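Local coordinates for protein viral CASP8 and FADD-like apoptosis regulator (Molluscum contagiosum virus subtype 1, PDB 2BBR) that inhibits apoptosis triggered by host death receptors, interfering with caspase-8 recruitment and activation at the death-inducing signaling complex, at residues 111-114 / 115-118; 134-137 / 138-141; 67-70 / 71-74; 18-22 / 23-27; 174-177 / 178-182. All coordinates share one frame; numbering follows the deposited sequence.

Interaction 1: residues 111-114 / 115-118; sequences ELRA and LRLF
Arg-116 reaches back along helix 109-122, within the second death effector domain, and spreads its guanidinium beside Leu-112 and Arg-113, the residues four and three positions earlier. Its chain bends at chi3 (-56°), which turns the flat end back over the preceding turn. One face then covers the backbone at Arg-113 CA, 3.6 Å from NH2, while NH1 lies 3.4 Å from Leu-112 CG. The long aliphatic part of an arginine suits this place, since its CG packs on the helix backbone while NH1 gives a weak hydrogen bond to Ser-134 O outside the helix. The guanidinium of Arg-113 stands almost perpendicular to that of Arg-116, the two planes 85° apart. Its chain is likewise bent at chi3, and Leu-117 CD1 meets it at the edge, in its plane, 3.4 Å from NH1; NH2 of Arg-113 bonds to Ser-110 OG. Leu-115 takes another side of the helix, against Phe-136 and Leu-139 of helix 136-145 and Met-160 of helix 155-163, as expected of a buried leucine in a helical bundle. Regular backbone bonds, such as Arg-116 N to Leu-112 O at 3.0 Å, hold residues four apart one turn from each other. The small Ala-114 CB lies 4.3 Å from Phe-118 CZ. Phe-118 chi1 (-66°) lays the ring over the alanine carbonyl: Ala-114 O sits over one face, toward the rim, 3.2 Å from Phe-118 CG.

Interaction 2: residues 134-137 / 138-141; sequences SRFV and ELVL
Ser-134 and Glu-138 share a water molecule, which lies 2.7 Å from Ser-134 OG and donates a weak bond to Glu-138 OE2; Ser-134 OG also bonds to Ser-131 N. Next comes Arg-135, the N-cap residue of helix 136-145. Its backbone N gives a nearly straight bond (170°) to Glu-138 OE2 at 2.8 Å, met from above the carboxylate plane. A glutamate suits the third place after the cap because its extended chain is long enough to reach back to that N-H. The side chain of Arg-135, stretched from CG to NE, brings NH1 within 3.1 Å of Glu-138 OE1 in a salt bridge whose hydrogen bond is weak; the guanidinium and carboxylate planes stand 72° apart, and NE bonds to His-23 ND1 of the first death effector domain. Phe-136 is turned into the core, CG anti to the backbone N (chi1 -178°), where Val-140 CG2 makes a CH-pi contact over one ring face, 3.9 Å from the centroid. Val-137, apolar and compact, packs on Leu-27 and Phe-30 of helix 22-31. The carboxylate of Glu-138 thus meets both the backbone N-H of the N-cap residue and that residue's own guanidinium, which would be expected to favour its ionised form.

Interaction 3: residues 67-70 / 71-74; sequences LQRM and DLLK
Arg-69 and Asp-71 clasp each other at the start of helix 70-77, and the arginine can be followed outward from its backbone. CB lies 3.5 Å from Asp-71 OD1 and also near Leu-72 CD1. Bends at chi2 (-59°) and chi3 (-61°) then curl the chain back, carrying CD past the same oxygen and setting the guanidinium alongside the aspartate. NE donates to Asp-71 OD1 at 2.9 Å, and CZ sits under Leu-72 CD1, which covers one guanidinium face over its centre, 3.6 Å above the plane. NH2 finishes the grip with a bond to Asp-71 OD2, also 2.9 Å long and close to straight. Both oxygens use their syn lone pairs, and the guanidinium and carboxylate are nearly coplanar, 19° apart, so the side-on, two-bond salt bridge fixes the rotation of each flat group. The remaining nitrogen, NH1, forms a salt bridge with Glu-24 OE2 and a hydrogen bond with Glu-19 O. An aspartate fits here because its short chain keeps both oxygens close to the helix start, while Leu-72 offers the arginine one methyl of its branched end and packs on Leu-64 and Leu-20. Leu-73 turns to Val-61 and Ala-84 and donates its backbone N to Arg-69 O at 3.1 Å. Gln-68 ends helix 57-66 in a Schellman motif and Arg-69 is the N-cap of the next, a tight helix-to-helix turn within the helical bundle of the first death effector domain.

Interaction 4: residues 18-22 / 23-27; sequences EELDS and HEDSL
Glu-24 OE1 is gripped by two donors. The backbone N of Asp-21 reaches it at 2.7 Å, on the lone pair away from the other oxygen, and a water molecule donates to it at the same distance, 2.7 Å from OE1, while giving a weak bond to Glu-19 O. With OE2 held by Arg-69, both ends of the carboxylate are engaged. Asp-21 answers in kind: its OD2 accepts from Glu-24 N at 2.8 Å, almost perfectly straight (178°) and met nearly along the C-O axis. The torsion that permits this sets CG between the backbone N and the carbonyl carbon (chi1 65°), swinging the carboxylate over the first turn. This reciprocal pair is a capping box, with Asp-21 as N-cap of helix 22-31 in the first death effector domain. Aspartate suits the cap because its chain is just long enough to reach an N-H of the first turn, and a glutamate three places on has the length to return the bond to the backbone of the cap residue. The two side chains cross at about a right angle, their carboxylate planes 55° apart, and Asp-21 OD2 lies 3.4 Å from Glu-24 OE1; the N-H groups of the helix start and Arg-69 would be expected to offset the like charges. Leu-20 supplies the apolar flank, crossing the glutamate at about a right angle with CD2 3.9 Å from Glu-24 CD. Beyond the box, Asp-25 N donates to Asp-21 O at 2.9 Å. The His-23 ring leads away from the cap, and its NE2 bonds to Glu-105 OE1.

Interaction 5: residues 174-177 / 178-182; sequences VEYE and QQEQA
Four regular backbone bonds link 174-177 to 178-181 in helix 167-187, among them Glu-180 N to Tyr-176 O at 2.9 Å. Tyr-176 and Glu-180, one turn apart, lie side by side and point the same way, with ring and carboxylate planes 20° apart. Tyr-176 CG is anti to the backbone N (chi1 163°), which lays the ring alongside the next turn, and CZ and OH each come to 4.0 Å from Glu-180 CB. That approach is oblique to the ring. Tyrosine suits this buried place because its ring can pack on Tyr-96 and Leu-99 of helix 95-104 while OH bonds to Pro-151 O. Glu-180 bends at chi2 and sends OE2 to His-194 of the C-terminal tag, a residue not native to the protein, whose ring also meets that of Tyr-176. On another side Gln-178 chi1 lays CG 3.3 Å from Val-174 O, and the bend at chi2 (-57°) turns the amide back toward a water. That water donates to Val-174 O at 2.9 Å and, weakly, to Gln-178 OE1, bridging the two oxygens. Gln-179 lies along the exposed surface, its CG 3.1 Å from Glu-175 O. Glu-177 is directed instead to Val-154 N, just before helix 155-163. Tyr-176, Glu-177 and Glu-180 thus spend their polar ends on partners beyond the helix, and backbone bonds are the main polar link between the two segments.

In the fold
All five contacts are local, yet they differ with their place. Interaction 2 is the buried one, interactions 1 and 3 are partly buried, and interactions 4 and 5 lie at the surface. Interactions 3 and 4 rely on charged side chains at helix starts, and interaction 2 joins a charged cap to an apolar core; interactions 1 and 5 lie inside long helices, where regular backbone bonds dominate. Interactions 1 and 2 touch through neighbouring helices of the second domain, by leucine packing and a weak bond from arginine to a backbone oxygen. Interactions 3 and 4 meet within the first domain through a salt bridge. Interactions 2 and 4 touch across the two domains, whereas interaction 5 stands apart, about 10 Å from interaction 2 at their nearest atoms.

Interaction 1: residues 111-114 / 115-118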
loop_
_atom_site.group_PDB
_atom_site.type_symbol
_atom_site.label_atom_id
_atom_site.label_comp_id
_atom_site.label_asym_id
_atom_site.label_seq_id
_atom_site.Cartn_x
_atom_site.Cartn_y
_atom_site.Cartn_z
ATOM N N GLU A 111 11.470 2.708 -15.282
ATOM C CA GLU A 111 10.850 1.401 -15.089
ATOM C C GLU A 111 9.337 1.571 -14.975
ATOM O O GLU A 111 8.569 0.815 -15.565
ATOM C CB GLU A 111 11.396 0.734 -13.822
ATOM C CG GLU A 111 12.872 0.376 -13.904
ATOM C CD GLU A 111 13.421 -0.191 -12.607
ATOM O OE1 GLU A 111 13.282 0.476 -11.560
ATOM O OE2 GLU A 111 14.003 -1.295 -12.639
ATOM N N LEU A 112 8.913 2.579 -14.217
ATOM C CA LEU A 112 7.490 2.831 -14.043
ATOM C C LEU A 112 6.842 3.168 -15.383
ATOM O O LEU A 112 5.742 2.706 -15.683
ATOM C CB LEU A 112 7.273 3.966 -13.041
ATOM C CG LEU A 112 5.827 4.406 -12.791
ATOM C CD1 LEU A 112 4.983 3.228 -12.319
ATOM C CD2 LEU A 112 5.819 5.516 -11.755
ATOM N N ARG A 113 7.525 3.975 -16.192
ATOM C CA ARG A 113 7.002 4.335 -17.503
ATOM C C ARG A 113 6.830 3.078 -18.358
ATOM O O ARG A 113 5.815 2.904 -19.023
ATOM C CB ARG A 113 7.950 5.308 -18.207
ATOM C CG ARG A 113 7.569 5.617 -19.648
ATOM C CD ARG A 113 8.751 6.218 -20.388
ATOM N NE ARG A 113 9.950 5.408 -20.186
ATOM C CZ ARG A 113 10.062 4.132 -20.543
ATOM N NH1 ARG A 113 9.051 3.509 -21.133
ATOM N NH2 ARG A 113 11.182 3.470 -20.290
ATOM N N ALA A 114 7.830 2.200 -18.333
ATOM C CA ALA A 114 7.763 0.968 -19.110
ATOM C C ALA A 114 6.570 0.126 -18.668
ATOM O O ALA A 114 5.854 -0.434 -19.492
ATOM C CB ALA A 114 9.055 0.172 -18.953
ATOM N N LEU A 115 6.351 0.048 -17.357
ATOM C CA LEU A 115 5.243 -0.733 -16.821
ATOM C C LEU A 115 3.901 -0.167 -17.264
ATOM O O LEU A 115 2.992 -0.919 -17.612
ATOM C CB LEU A 115 5.318 -0.780 -15.292
ATOM C CG LEU A 115 6.494 -1.577 -14.723
ATOM C CD1 LEU A 115 6.551 -1.386 -13.221
ATOM C CD2 LEU A 115 6.344 -3.052 -15.079
ATOM N N ARG A 116 3.775 1.159 -17.250
ATOM C CA ARG A 116 2.524 1.783 -17.674
ATOM C C ARG A 116 2.260 1.458 -19.142
ATOM O O ARG A 116 1.122 1.219 -19.538
ATOM C CB ARG A 116 2.571 3.303 -17.479
ATOM C CG ARG A 116 2.602 3.754 -16.023
ATOM C CD ARG A 116 2.313 5.249 -15.918
ATOM N NE ARG A 116 3.243 6.035 -16.725
ATOM C CZ ARG A 116 4.287 6.698 -16.241
ATOM N NH1 ARG A 116 4.546 6.687 -14.943
ATOM N NH2 ARG A 116 5.082 7.364 -17.064
ATOM N N LEU A 117 3.321 1.446 -19.943
ATOM C CA LEU A 117 3.193 1.132 -21.360
ATOM C C LEU A 117 2.803 -0.335 -21.547
ATOM O O LEU A 117 1.977 -0.654 -22.403
ATOM C CB LEU A 117 4.503 1.441 -22.093
ATOM C CG LEU A 117 4.930 2.914 -22.080
ATOM C CD1 LEU A 117 6.212 3.088 -22.881
ATOM C CD2 LEU A 117 3.821 3.777 -22.666
ATOM N N PHE A 118 3.391 -1.228 -20.750
ATOM C CA PHE A 118 3.057 -2.650 -20.844
ATOM C C PHE A 118 1.575 -2.830 -20.541
ATOM O O PHE A 118 0.877 -3.589 -21.214
ATOM C CB PHE A 118 3.843 -3.498 -19.832
ATOM C CG PHE A 118 5.328 -3.537 -20.066
ATOM C CD1 PHE A 118 5.877 -3.258 -21.313
ATOM C CD2 PHE A 118 6.182 -3.893 -19.026
ATOM C CE1 PHE A 118 7.255 -3.333 -21.517
ATOM C CE2 PHE A 118 7.557 -3.971 -19.219
ATOM C CZ PHE A 118 8.096 -3.690 -20.468
#

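Interaction 2: residues 134-137 / 138-141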
loop_
_atom_site.group_PDB
_atom_site.type_symbol
_atom_site.label_atom_id
_atom_site.label_comp_id
_atom_site.label_asym_id
_atom_site.label_seq_id
_atom_site.Cartn_x
_atom_site.Cartn_y
_atom_site.Cartn_z
ATOM N N SER A 134 1.367 9.257 -13.515
ATOM C CA SER A 134 0.818 8.185 -12.688
ATOM C C SER A 134 1.860 7.438 -11.865
ATOM O O SER A 134 2.860 6.959 -12.396
ATOM C CB SER A 134 0.063 7.174 -13.556
ATOM O OG SER A 134 -1.065 7.761 -14.177
ATOM N N ARG A 135 1.605 7.333 -10.563
ATOM C CA ARG A 135 2.496 6.627 -9.645
ATOM C C ARG A 135 2.243 5.122 -9.762
ATOM O O ARG A 135 1.232 4.701 -10.326
ATOM C CB ARG A 135 2.213 7.048 -8.198
ATOM C CG ARG A 135 2.288 8.540 -7.912
ATOM C CD ARG A 135 2.071 8.790 -6.421
ATOM N NE ARG A 135 2.289 10.182 -6.037
ATOM C CZ ARG A 135 1.388 11.151 -6.169
ATOM N NH1 ARG A 135 0.193 10.891 -6.676
ATOM N NH2 ARG A 135 1.687 12.387 -5.792
ATOM N N PHE A 136 3.147 4.313 -9.218
ATOM C CA PHE A 136 2.961 2.866 -9.259
ATOM C C PHE A 136 1.651 2.465 -8.572
ATOM O O PHE A 136 0.921 1.611 -9.081
ATOM C CB PHE A 136 4.126 2.135 -8.587
ATOM C CG PHE A 136 4.012 0.633 -8.647
ATOM C CD1 PHE A 136 4.186 -0.045 -9.847
ATOM C CD2 PHE A 136 3.705 -0.101 -7.507
ATOM C CE1 PHE A 136 4.054 -1.432 -9.910
ATOM C CE2 PHE A 136 3.572 -1.485 -7.559
ATOM C CZ PHE A 136 3.745 -2.154 -8.760
ATOM N N VAL A 137 1.337 3.073 -7.429
ATOM C CA VAL A 137 0.095 2.710 -6.748
ATOM C C VAL A 137 -1.110 3.048 -7.608
ATOM O O VAL A 137 -2.140 2.379 -7.534
ATOM C CB VAL A 137 -0.055 3.397 -5.363
ATOM C CG1 VAL A 137 0.962 2.825 -4.392
ATOM C CG2 VAL A 137 0.101 4.904 -5.494
ATOM N N GLU A 138 -0.991 4.083 -8.430
ATOM C CA GLU A 138 -2.093 4.451 -9.304
ATOM C C GLU A 138 -2.196 3.434 -10.445
ATOM O O GLU A 138 -3.294 3.113 -10.897
ATOM C CB GLU A 138 -1.901 5.891 -9.794
ATOM C CG GLU A 138 -2.181 6.892 -8.665
ATOM C CD GLU A 138 -1.620 8.287 -8.897
ATOM O OE1 GLU A 138 -1.958 9.193 -8.104
ATOM O OE2 GLU A 138 -0.838 8.483 -9.844
ATOM N N LEU A 139 -1.060 2.904 -10.889
ATOM C CA LEU A 139 -1.054 1.873 -11.923
ATOM C C LEU A 139 -1.733 0.622 -11.349
ATOM O O LEU A 139 -2.548 -0.017 -12.019
ATOM C CB LEU A 139 0.382 1.536 -12.337
ATOM C CG LEU A 139 0.576 0.296 -13.216
ATOM C CD1 LEU A 139 -0.211 0.441 -14.510
ATOM C CD2 LEU A 139 2.060 0.102 -13.507
ATOM N N VAL A 140 -1.407 0.276 -10.106
ATOM C CA VAL A 140 -2.016 -0.890 -9.472
ATOM C C VAL A 140 -3.535 -0.727 -9.392
ATOM O O VAL A 140 -4.280 -1.640 -9.746
ATOM C CB VAL A 140 -1.435 -1.132 -8.058
ATOM C CG1 VAL A 140 -2.184 -2.275 -7.368
ATOM C CG2 VAL A 140 0.048 -1.456 -8.160
ATOM N N LEU A 141 -3.999 0.434 -8.947
ATOM C CA LEU A 141 -5.437 0.648 -8.858
ATOM C C LEU A 141 -6.094 0.571 -10.233
ATOM O O LEU A 141 -7.193 0.030 -10.366
ATOM C CB LEU A 141 -5.743 1.995 -8.195
ATOM C CG LEU A 141 -5.399 2.082 -6.702
ATOM C CD1 LEU A 141 -5.736 3.474 -6.189
ATOM C CD2 LEU A 141 -6.172 1.031 -5.917
HETATM O O HOH W 1 -2.720 8.723 -12.309
#

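Interaction 3: residues 67-70 / 71-74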
loop_
_atom_site.group_PDB
_atom_site.type_symbol
_atom_site.label_atom_id
_atom_site.label_comp_id
_atom_site.label_asym_id
_atom_site.label_seq_id
_atom_site.Cartn_x
_atom_site.Cartn_y
_atom_site.Cartn_z
ATOM N N LEU A 67 6.188 3.681 4.900
ATOM C CA LEU A 67 6.637 4.936 4.295
ATOM C C LEU A 67 8.104 5.198 4.625
ATOM O O LEU A 67 8.688 6.182 4.166
ATOM C CB LEU A 67 5.799 6.114 4.803
ATOM C CG LEU A 67 4.323 6.212 4.411
ATOM C CD1 LEU A 67 3.703 7.435 5.069
ATOM C CD2 LEU A 67 4.197 6.305 2.902
ATOM N N GLN A 68 8.684 4.321 5.434
ATOM C CA GLN A 68 10.079 4.437 5.834
ATOM C C GLN A 68 10.349 5.720 6.612
ATOM O O GLN A 68 11.437 6.290 6.524
ATOM C CB GLN A 68 10.984 4.366 4.601
ATOM C CG GLN A 68 10.923 3.028 3.881
ATOM C CD GLN A 68 11.491 1.894 4.712
ATOM O OE1 GLN A 68 12.692 1.847 4.975
ATOM N NE2 GLN A 68 10.627 0.976 5.135
ATOM N N ARG A 69 9.357 6.173 7.372
ATOM C CA ARG A 69 9.510 7.377 8.176
ATOM C C ARG A 69 9.890 6.993 9.602
ATOM O O ARG A 69 9.105 7.125 10.542
ATOM C CB ARG A 69 8.221 8.207 8.148
ATOM C CG ARG A 69 7.911 8.806 6.773
ATOM C CD ARG A 69 9.036 9.715 6.288
ATOM N NE ARG A 69 9.249 10.842 7.193
ATOM C CZ ARG A 69 8.609 12.005 7.118
ATOM N NH1 ARG A 69 7.706 12.214 6.170
ATOM N NH2 ARG A 69 8.866 12.959 8.001
ATOM N N MET A 70 11.114 6.499 9.746
ATOM C CA MET A 70 11.609 6.086 11.050
ATOM C C MET A 70 11.751 7.289 11.975
ATOM O O MET A 70 11.763 7.144 13.195
ATOM C CB MET A 70 12.944 5.356 10.905
ATOM C CG MET A 70 12.823 3.880 10.530
ATOM S SD MET A 70 11.846 3.542 9.046
ATOM C CE MET A 70 11.877 1.744 9.002
ATOM N N ASP A 71 11.860 8.480 11.390
ATOM C CA ASP A 71 11.955 9.703 12.181
ATOM C C ASP A 71 10.646 9.911 12.943
ATOM O O ASP A 71 10.647 10.219 14.134
ATOM C CB ASP A 71 12.268 10.917 11.282
ATOM C CG ASP A 71 11.242 11.128 10.176
ATOM O OD1 ASP A 71 10.758 10.138 9.586
ATOM O OD2 ASP A 71 10.936 12.302 9.874
ATOM N N LEU A 72 9.526 9.705 12.256
ATOM C CA LEU A 72 8.216 9.873 12.875
ATOM C C LEU A 72 7.893 8.742 13.855
ATOM O O LEU A 72 7.203 8.953 14.853
ATOM C CB LEU A 72 7.135 9.985 11.797
ATOM C CG LEU A 72 7.322 11.188 10.859
ATOM C CD1 LEU A 72 6.208 11.213 9.824
ATOM C CD2 LEU A 72 7.332 12.486 11.663
ATOM N N LEU A 73 8.386 7.538 13.574
ATOM C CA LEU A 73 8.162 6.423 14.487
ATOM C C LEU A 73 8.822 6.760 15.820
ATOM O O LEU A 73 8.266 6.498 16.888
ATOM C CB LEU A 73 8.749 5.128 13.917
ATOM C CG LEU A 73 7.890 4.466 12.833
ATOM C CD1 LEU A 73 8.691 3.404 12.104
ATOM C CD2 LEU A 73 6.641 3.864 13.461
ATOM N N LYS A 74 10.014 7.349 15.759
ATOM C CA LYS A 74 10.718 7.732 16.979
ATOM C C LYS A 74 10.062 8.908 17.704
ATOM O O LYS A 74 9.746 8.817 18.890
ATOM C CB LYS A 74 12.179 8.096 16.680
ATOM C CG LYS A 74 13.097 6.911 16.414
ATOM C CD LYS A 74 14.538 7.365 16.193
ATOM C CE LYS A 74 14.681 8.154 14.901
ATOM N NZ LYS A 74 16.038 8.744 14.749
#

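Interaction 4: residues 18-22 / 23-27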
loop_
_atom_site.group_PDB
_atom_site.type_symbol
_atom_site.label_atom_id
_atom_site.label_comp_id
_atom_site.label_asym_id
_atom_site.label_seq_id
_atom_site.Cartn_x
_atom_site.Cartn_y
_atom_site.Cartn_z
ATOM N N GLU A 18 0.912 16.621 8.770
ATOM C CA GLU A 18 1.590 17.808 8.265
ATOM C C GLU A 18 3.039 17.480 7.928
ATOM O O GLU A 18 3.739 18.281 7.305
ATOM C CB GLU A 18 1.544 18.925 9.310
ATOM C CG GLU A 18 0.145 19.431 9.615
ATOM C CD GLU A 18 0.124 20.444 10.741
ATOM O OE1 GLU A 18 0.835 21.466 10.639
ATOM O OE2 GLU A 18 -0.609 20.219 11.729
ATOM N N GLU A 19 3.482 16.296 8.335
ATOM C CA GLU A 19 4.853 15.878 8.084
ATOM C C GLU A 19 5.025 15.082 6.799
ATOM O O GLU A 19 6.148 14.796 6.399
ATOM C CB GLU A 19 5.373 15.054 9.265
ATOM C CG GLU A 19 5.399 15.816 10.581
ATOM C CD GLU A 19 6.228 17.083 10.497
ATOM O OE1 GLU A 19 7.437 16.985 10.195
ATOM O OE2 GLU A 19 5.672 18.177 10.731
ATOM N N LEU A 20 3.920 14.730 6.152
ATOM C CA LEU A 20 3.979 13.949 4.922
ATOM C C LEU A 20 3.802 14.830 3.694
ATOM O O LEU A 20 3.084 15.827 3.737
ATOM C CB LEU A 20 2.890 12.875 4.937
ATOM C CG LEU A 20 2.835 11.971 6.170
ATOM C CD1 LEU A 20 1.659 11.024 6.042
ATOM C CD2 LEU A 20 4.133 11.196 6.316
ATOM N N ASP A 21 4.458 14.459 2.598
ATOM C CA ASP A 21 4.335 15.220 1.362
ATOM C C ASP A 21 3.259 14.574 0.498
ATOM O O ASP A 21 2.643 13.586 0.903
ATOM C CB ASP A 21 5.684 15.293 0.626
ATOM C CG ASP A 21 6.176 13.942 0.137
ATOM O OD1 ASP A 21 7.392 13.826 -0.127
ATOM O OD2 ASP A 21 5.362 13.005 -0.002
ATOM N N SER A 22 3.025 15.130 -0.687
ATOM C CA SER A 22 1.991 14.612 -1.576
ATOM C C SER A 22 2.177 13.161 -2.001
ATOM O O SER A 22 1.198 12.434 -2.163
ATOM C CB SER A 22 1.870 15.502 -2.816
ATOM O OG SER A 22 1.421 16.800 -2.465
ATOM N N HIS A 23 3.419 12.735 -2.196
ATOM C CA HIS A 23 3.657 11.355 -2.597
ATOM C C HIS A 23 3.256 10.427 -1.453
ATOM O O HIS A 23 2.543 9.442 -1.653
ATOM C CB HIS A 23 5.126 11.132 -2.948
ATOM C CG HIS A 23 5.412 9.758 -3.467
ATOM N ND1 HIS A 23 4.983 9.326 -4.705
ATOM C CD2 HIS A 23 6.052 8.706 -2.904
ATOM C CE1 HIS A 23 5.347 8.069 -4.880
ATOM N NE2 HIS A 23 5.998 7.668 -3.802
ATOM N N GLU A 24 3.711 10.749 -0.247
ATOM C CA GLU A 24 3.387 9.947 0.921
ATOM C C GLU A 24 1.880 9.903 1.152
ATOM O O GLU A 24 1.344 8.863 1.533
ATOM C CB GLU A 24 4.111 10.499 2.149
ATOM C CG GLU A 24 5.624 10.408 2.032
ATOM C CD GLU A 24 6.350 11.166 3.123
ATOM O OE1 GLU A 24 6.073 12.370 3.291
ATOM O OE2 GLU A 24 7.201 10.560 3.804
ATOM N N ASP A 25 1.194 11.018 0.910
ATOM C CA ASP A 25 -0.258 11.060 1.075
ATOM C C ASP A 25 -0.904 10.040 0.141
ATOM O O ASP A 25 -1.825 9.322 0.532
ATOM C CB ASP A 25 -0.825 12.444 0.730
ATOM C CG ASP A 25 -0.434 13.514 1.727
ATOM O OD1 ASP A 25 -0.151 13.176 2.896
ATOM O OD2 ASP A 25 -0.429 14.703 1.337
ATOM N N SER A 26 -0.427 9.993 -1.100
ATOM C CA SER A 26 -0.963 9.068 -2.089
ATOM C C SER A 26 -0.758 7.622 -1.651
ATOM O O SER A 26 -1.636 6.780 -1.830
ATOM C CB SER A 26 -0.291 9.305 -3.445
ATOM O OG SER A 26 -0.792 8.420 -4.429
ATOM N N LEU A 27 0.408 7.333 -1.085
ATOM C CA LEU A 27 0.692 5.983 -0.626
ATOM C C LEU A 27 -0.248 5.586 0.508
ATOM O O LEU A 27 -0.748 4.464 0.539
ATOM C CB LEU A 27 2.150 5.861 -0.166
ATOM C CG LEU A 27 3.208 6.174 -1.227
ATOM C CD1 LEU A 27 4.596 5.954 -0.653
ATOM C CD2 LEU A 27 2.996 5.289 -2.442
HETATM O O HOH W 2 7.969 14.300 3.618
HETATM O O HOH W 3 1.101 16.667 2.018
#

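Interaction 5: residues 174-177 / 178-182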
loop_
_atom_site.group_PDB
_atom_site.type_symbol
_atom_site.label_atom_id
_atom_site.label_comp_id
_atom_site.label_asym_id
_atom_site.label_seq_id
_atom_site.Cartn_x
_atom_site.Cartn_y
_atom_site.Cartn_z
ATOM N N VAL A 174 5.222 -13.217 -6.998
ATOM C CA VAL A 174 4.880 -14.626 -7.177
ATOM C C VAL A 174 4.793 -15.294 -5.807
ATOM O O VAL A 174 3.856 -16.049 -5.524
ATOM C CB VAL A 174 5.933 -15.364 -8.040
ATOM C CG1 VAL A 174 5.697 -16.870 -7.983
ATOM C CG2 VAL A 174 5.851 -14.878 -9.480
ATOM N N GLU A 175 5.767 -15.008 -4.953
ATOM C CA GLU A 175 5.776 -15.585 -3.619
ATOM C C GLU A 175 4.571 -15.126 -2.813
ATOM O O GLU A 175 3.986 -15.914 -2.065
ATOM C CB GLU A 175 7.078 -15.236 -2.903
ATOM C CG GLU A 175 8.264 -16.020 -3.452
ATOM C CD GLU A 175 9.577 -15.667 -2.787
ATOM O OE1 GLU A 175 10.578 -16.366 -3.052
ATOM O OE2 GLU A 175 9.610 -14.690 -2.010
ATOM N N TYR A 176 4.196 -13.858 -2.960
ATOM C CA TYR A 176 3.033 -13.340 -2.256
ATOM C C TYR A 176 1.778 -14.078 -2.705
ATOM O O TYR A 176 0.969 -14.495 -1.878
ATOM C CB TYR A 176 2.834 -11.842 -2.525
ATOM C CG TYR A 176 1.435 -11.398 -2.156
ATOM C CD1 TYR A 176 1.050 -11.298 -0.824
ATOM C CD2 TYR A 176 0.454 -11.227 -3.136
ATOM C CE1 TYR A 176 -0.273 -11.056 -0.471
ATOM C CE2 TYR A 176 -0.878 -10.987 -2.793
ATOM C CZ TYR A 176 -1.232 -10.910 -1.455
ATOM O OH TYR A 176 -2.546 -10.742 -1.087
ATOM N N GLU A 177 1.603 -14.231 -4.014
ATOM C CA GLU A 177 0.408 -14.901 -4.504
ATOM C C GLU A 177 0.327 -16.328 -3.994
ATOM O O GLU A 177 -0.751 -16.795 -3.622
ATOM C CB GLU A 177 0.343 -14.883 -6.034
ATOM C CG GLU A 177 -0.997 -15.398 -6.546
ATOM C CD GLU A 177 -1.240 -15.129 -8.013
ATOM O OE1 GLU A 177 -0.829 -14.060 -8.512
ATOM O OE2 GLU A 177 -1.874 -15.981 -8.668
ATOM N N GLN A 178 1.460 -17.020 -3.971
ATOM C CA GLN A 178 1.492 -18.392 -3.482
ATOM C C GLN A 178 1.186 -18.444 -1.986
ATOM O O GLN A 178 0.475 -19.337 -1.522
ATOM C CB GLN A 178 2.853 -19.023 -3.773
ATOM C CG GLN A 178 3.125 -19.252 -5.251
ATOM C CD GLN A 178 2.073 -20.122 -5.900
ATOM O OE1 GLN A 178 1.012 -19.641 -6.300
ATOM N NE2 GLN A 178 2.353 -21.417 -5.989
ATOM N N GLN A 179 1.709 -17.486 -1.228
ATOM C CA GLN A 179 1.453 -17.436 0.208
ATOM C C GLN A 179 -0.023 -17.170 0.486
ATOM O O GLN A 179 -0.618 -17.788 1.371
ATOM C CB GLN A 179 2.304 -16.343 0.861
ATOM C CG GLN A 179 3.777 -16.694 0.975
ATOM C CD GLN A 179 4.616 -15.533 1.468
ATOM O OE1 GLN A 179 4.237 -14.835 2.409
ATOM N NE2 GLN A 179 5.769 -15.328 0.844
ATOM N N GLU A 180 -0.612 -16.243 -0.261
ATOM C CA GLU A 180 -2.023 -15.925 -0.082
ATOM C C GLU A 180 -2.889 -17.131 -0.439
ATOM O O GLU A 180 -3.865 -17.427 0.248
ATOM C CB GLU A 180 -2.410 -14.720 -0.947
ATOM C CG GLU A 180 -3.915 -14.484 -1.039
ATOM C CD GLU A 180 -4.571 -14.215 0.308
ATOM O OE1 GLU A 180 -5.816 -14.308 0.386
ATOM O OE2 GLU A 180 -3.856 -13.900 1.284
ATOM N N GLN A 181 -2.533 -17.822 -1.514
ATOM C CA GLN A 181 -3.280 -18.999 -1.941
ATOM C C GLN A 181 -3.226 -20.089 -0.872
ATOM O O GLN A 181 -4.236 -20.732 -0.577
ATOM C CB GLN A 181 -2.705 -19.536 -3.253
ATOM C CG GLN A 181 -3.375 -20.802 -3.761
ATOM C CD GLN A 181 -2.736 -21.322 -5.035
ATOM O OE1 GLN A 181 -1.621 -21.851 -5.020
ATOM N NE2 GLN A 181 -3.435 -21.165 -6.149
ATOM N N ALA A 182 -2.046 -20.296 -0.296
ATOM C CA ALA A 182 -1.876 -21.313 0.737
ATOM C C ALA A 182 -2.678 -20.954 1.985
ATOM O O ALA A 182 -3.286 -21.826 2.617
ATOM C CB ALA A 182 -0.400 -21.465 1.084
HETATM O O HOH W 4 2.425 -17.144 -7.787
#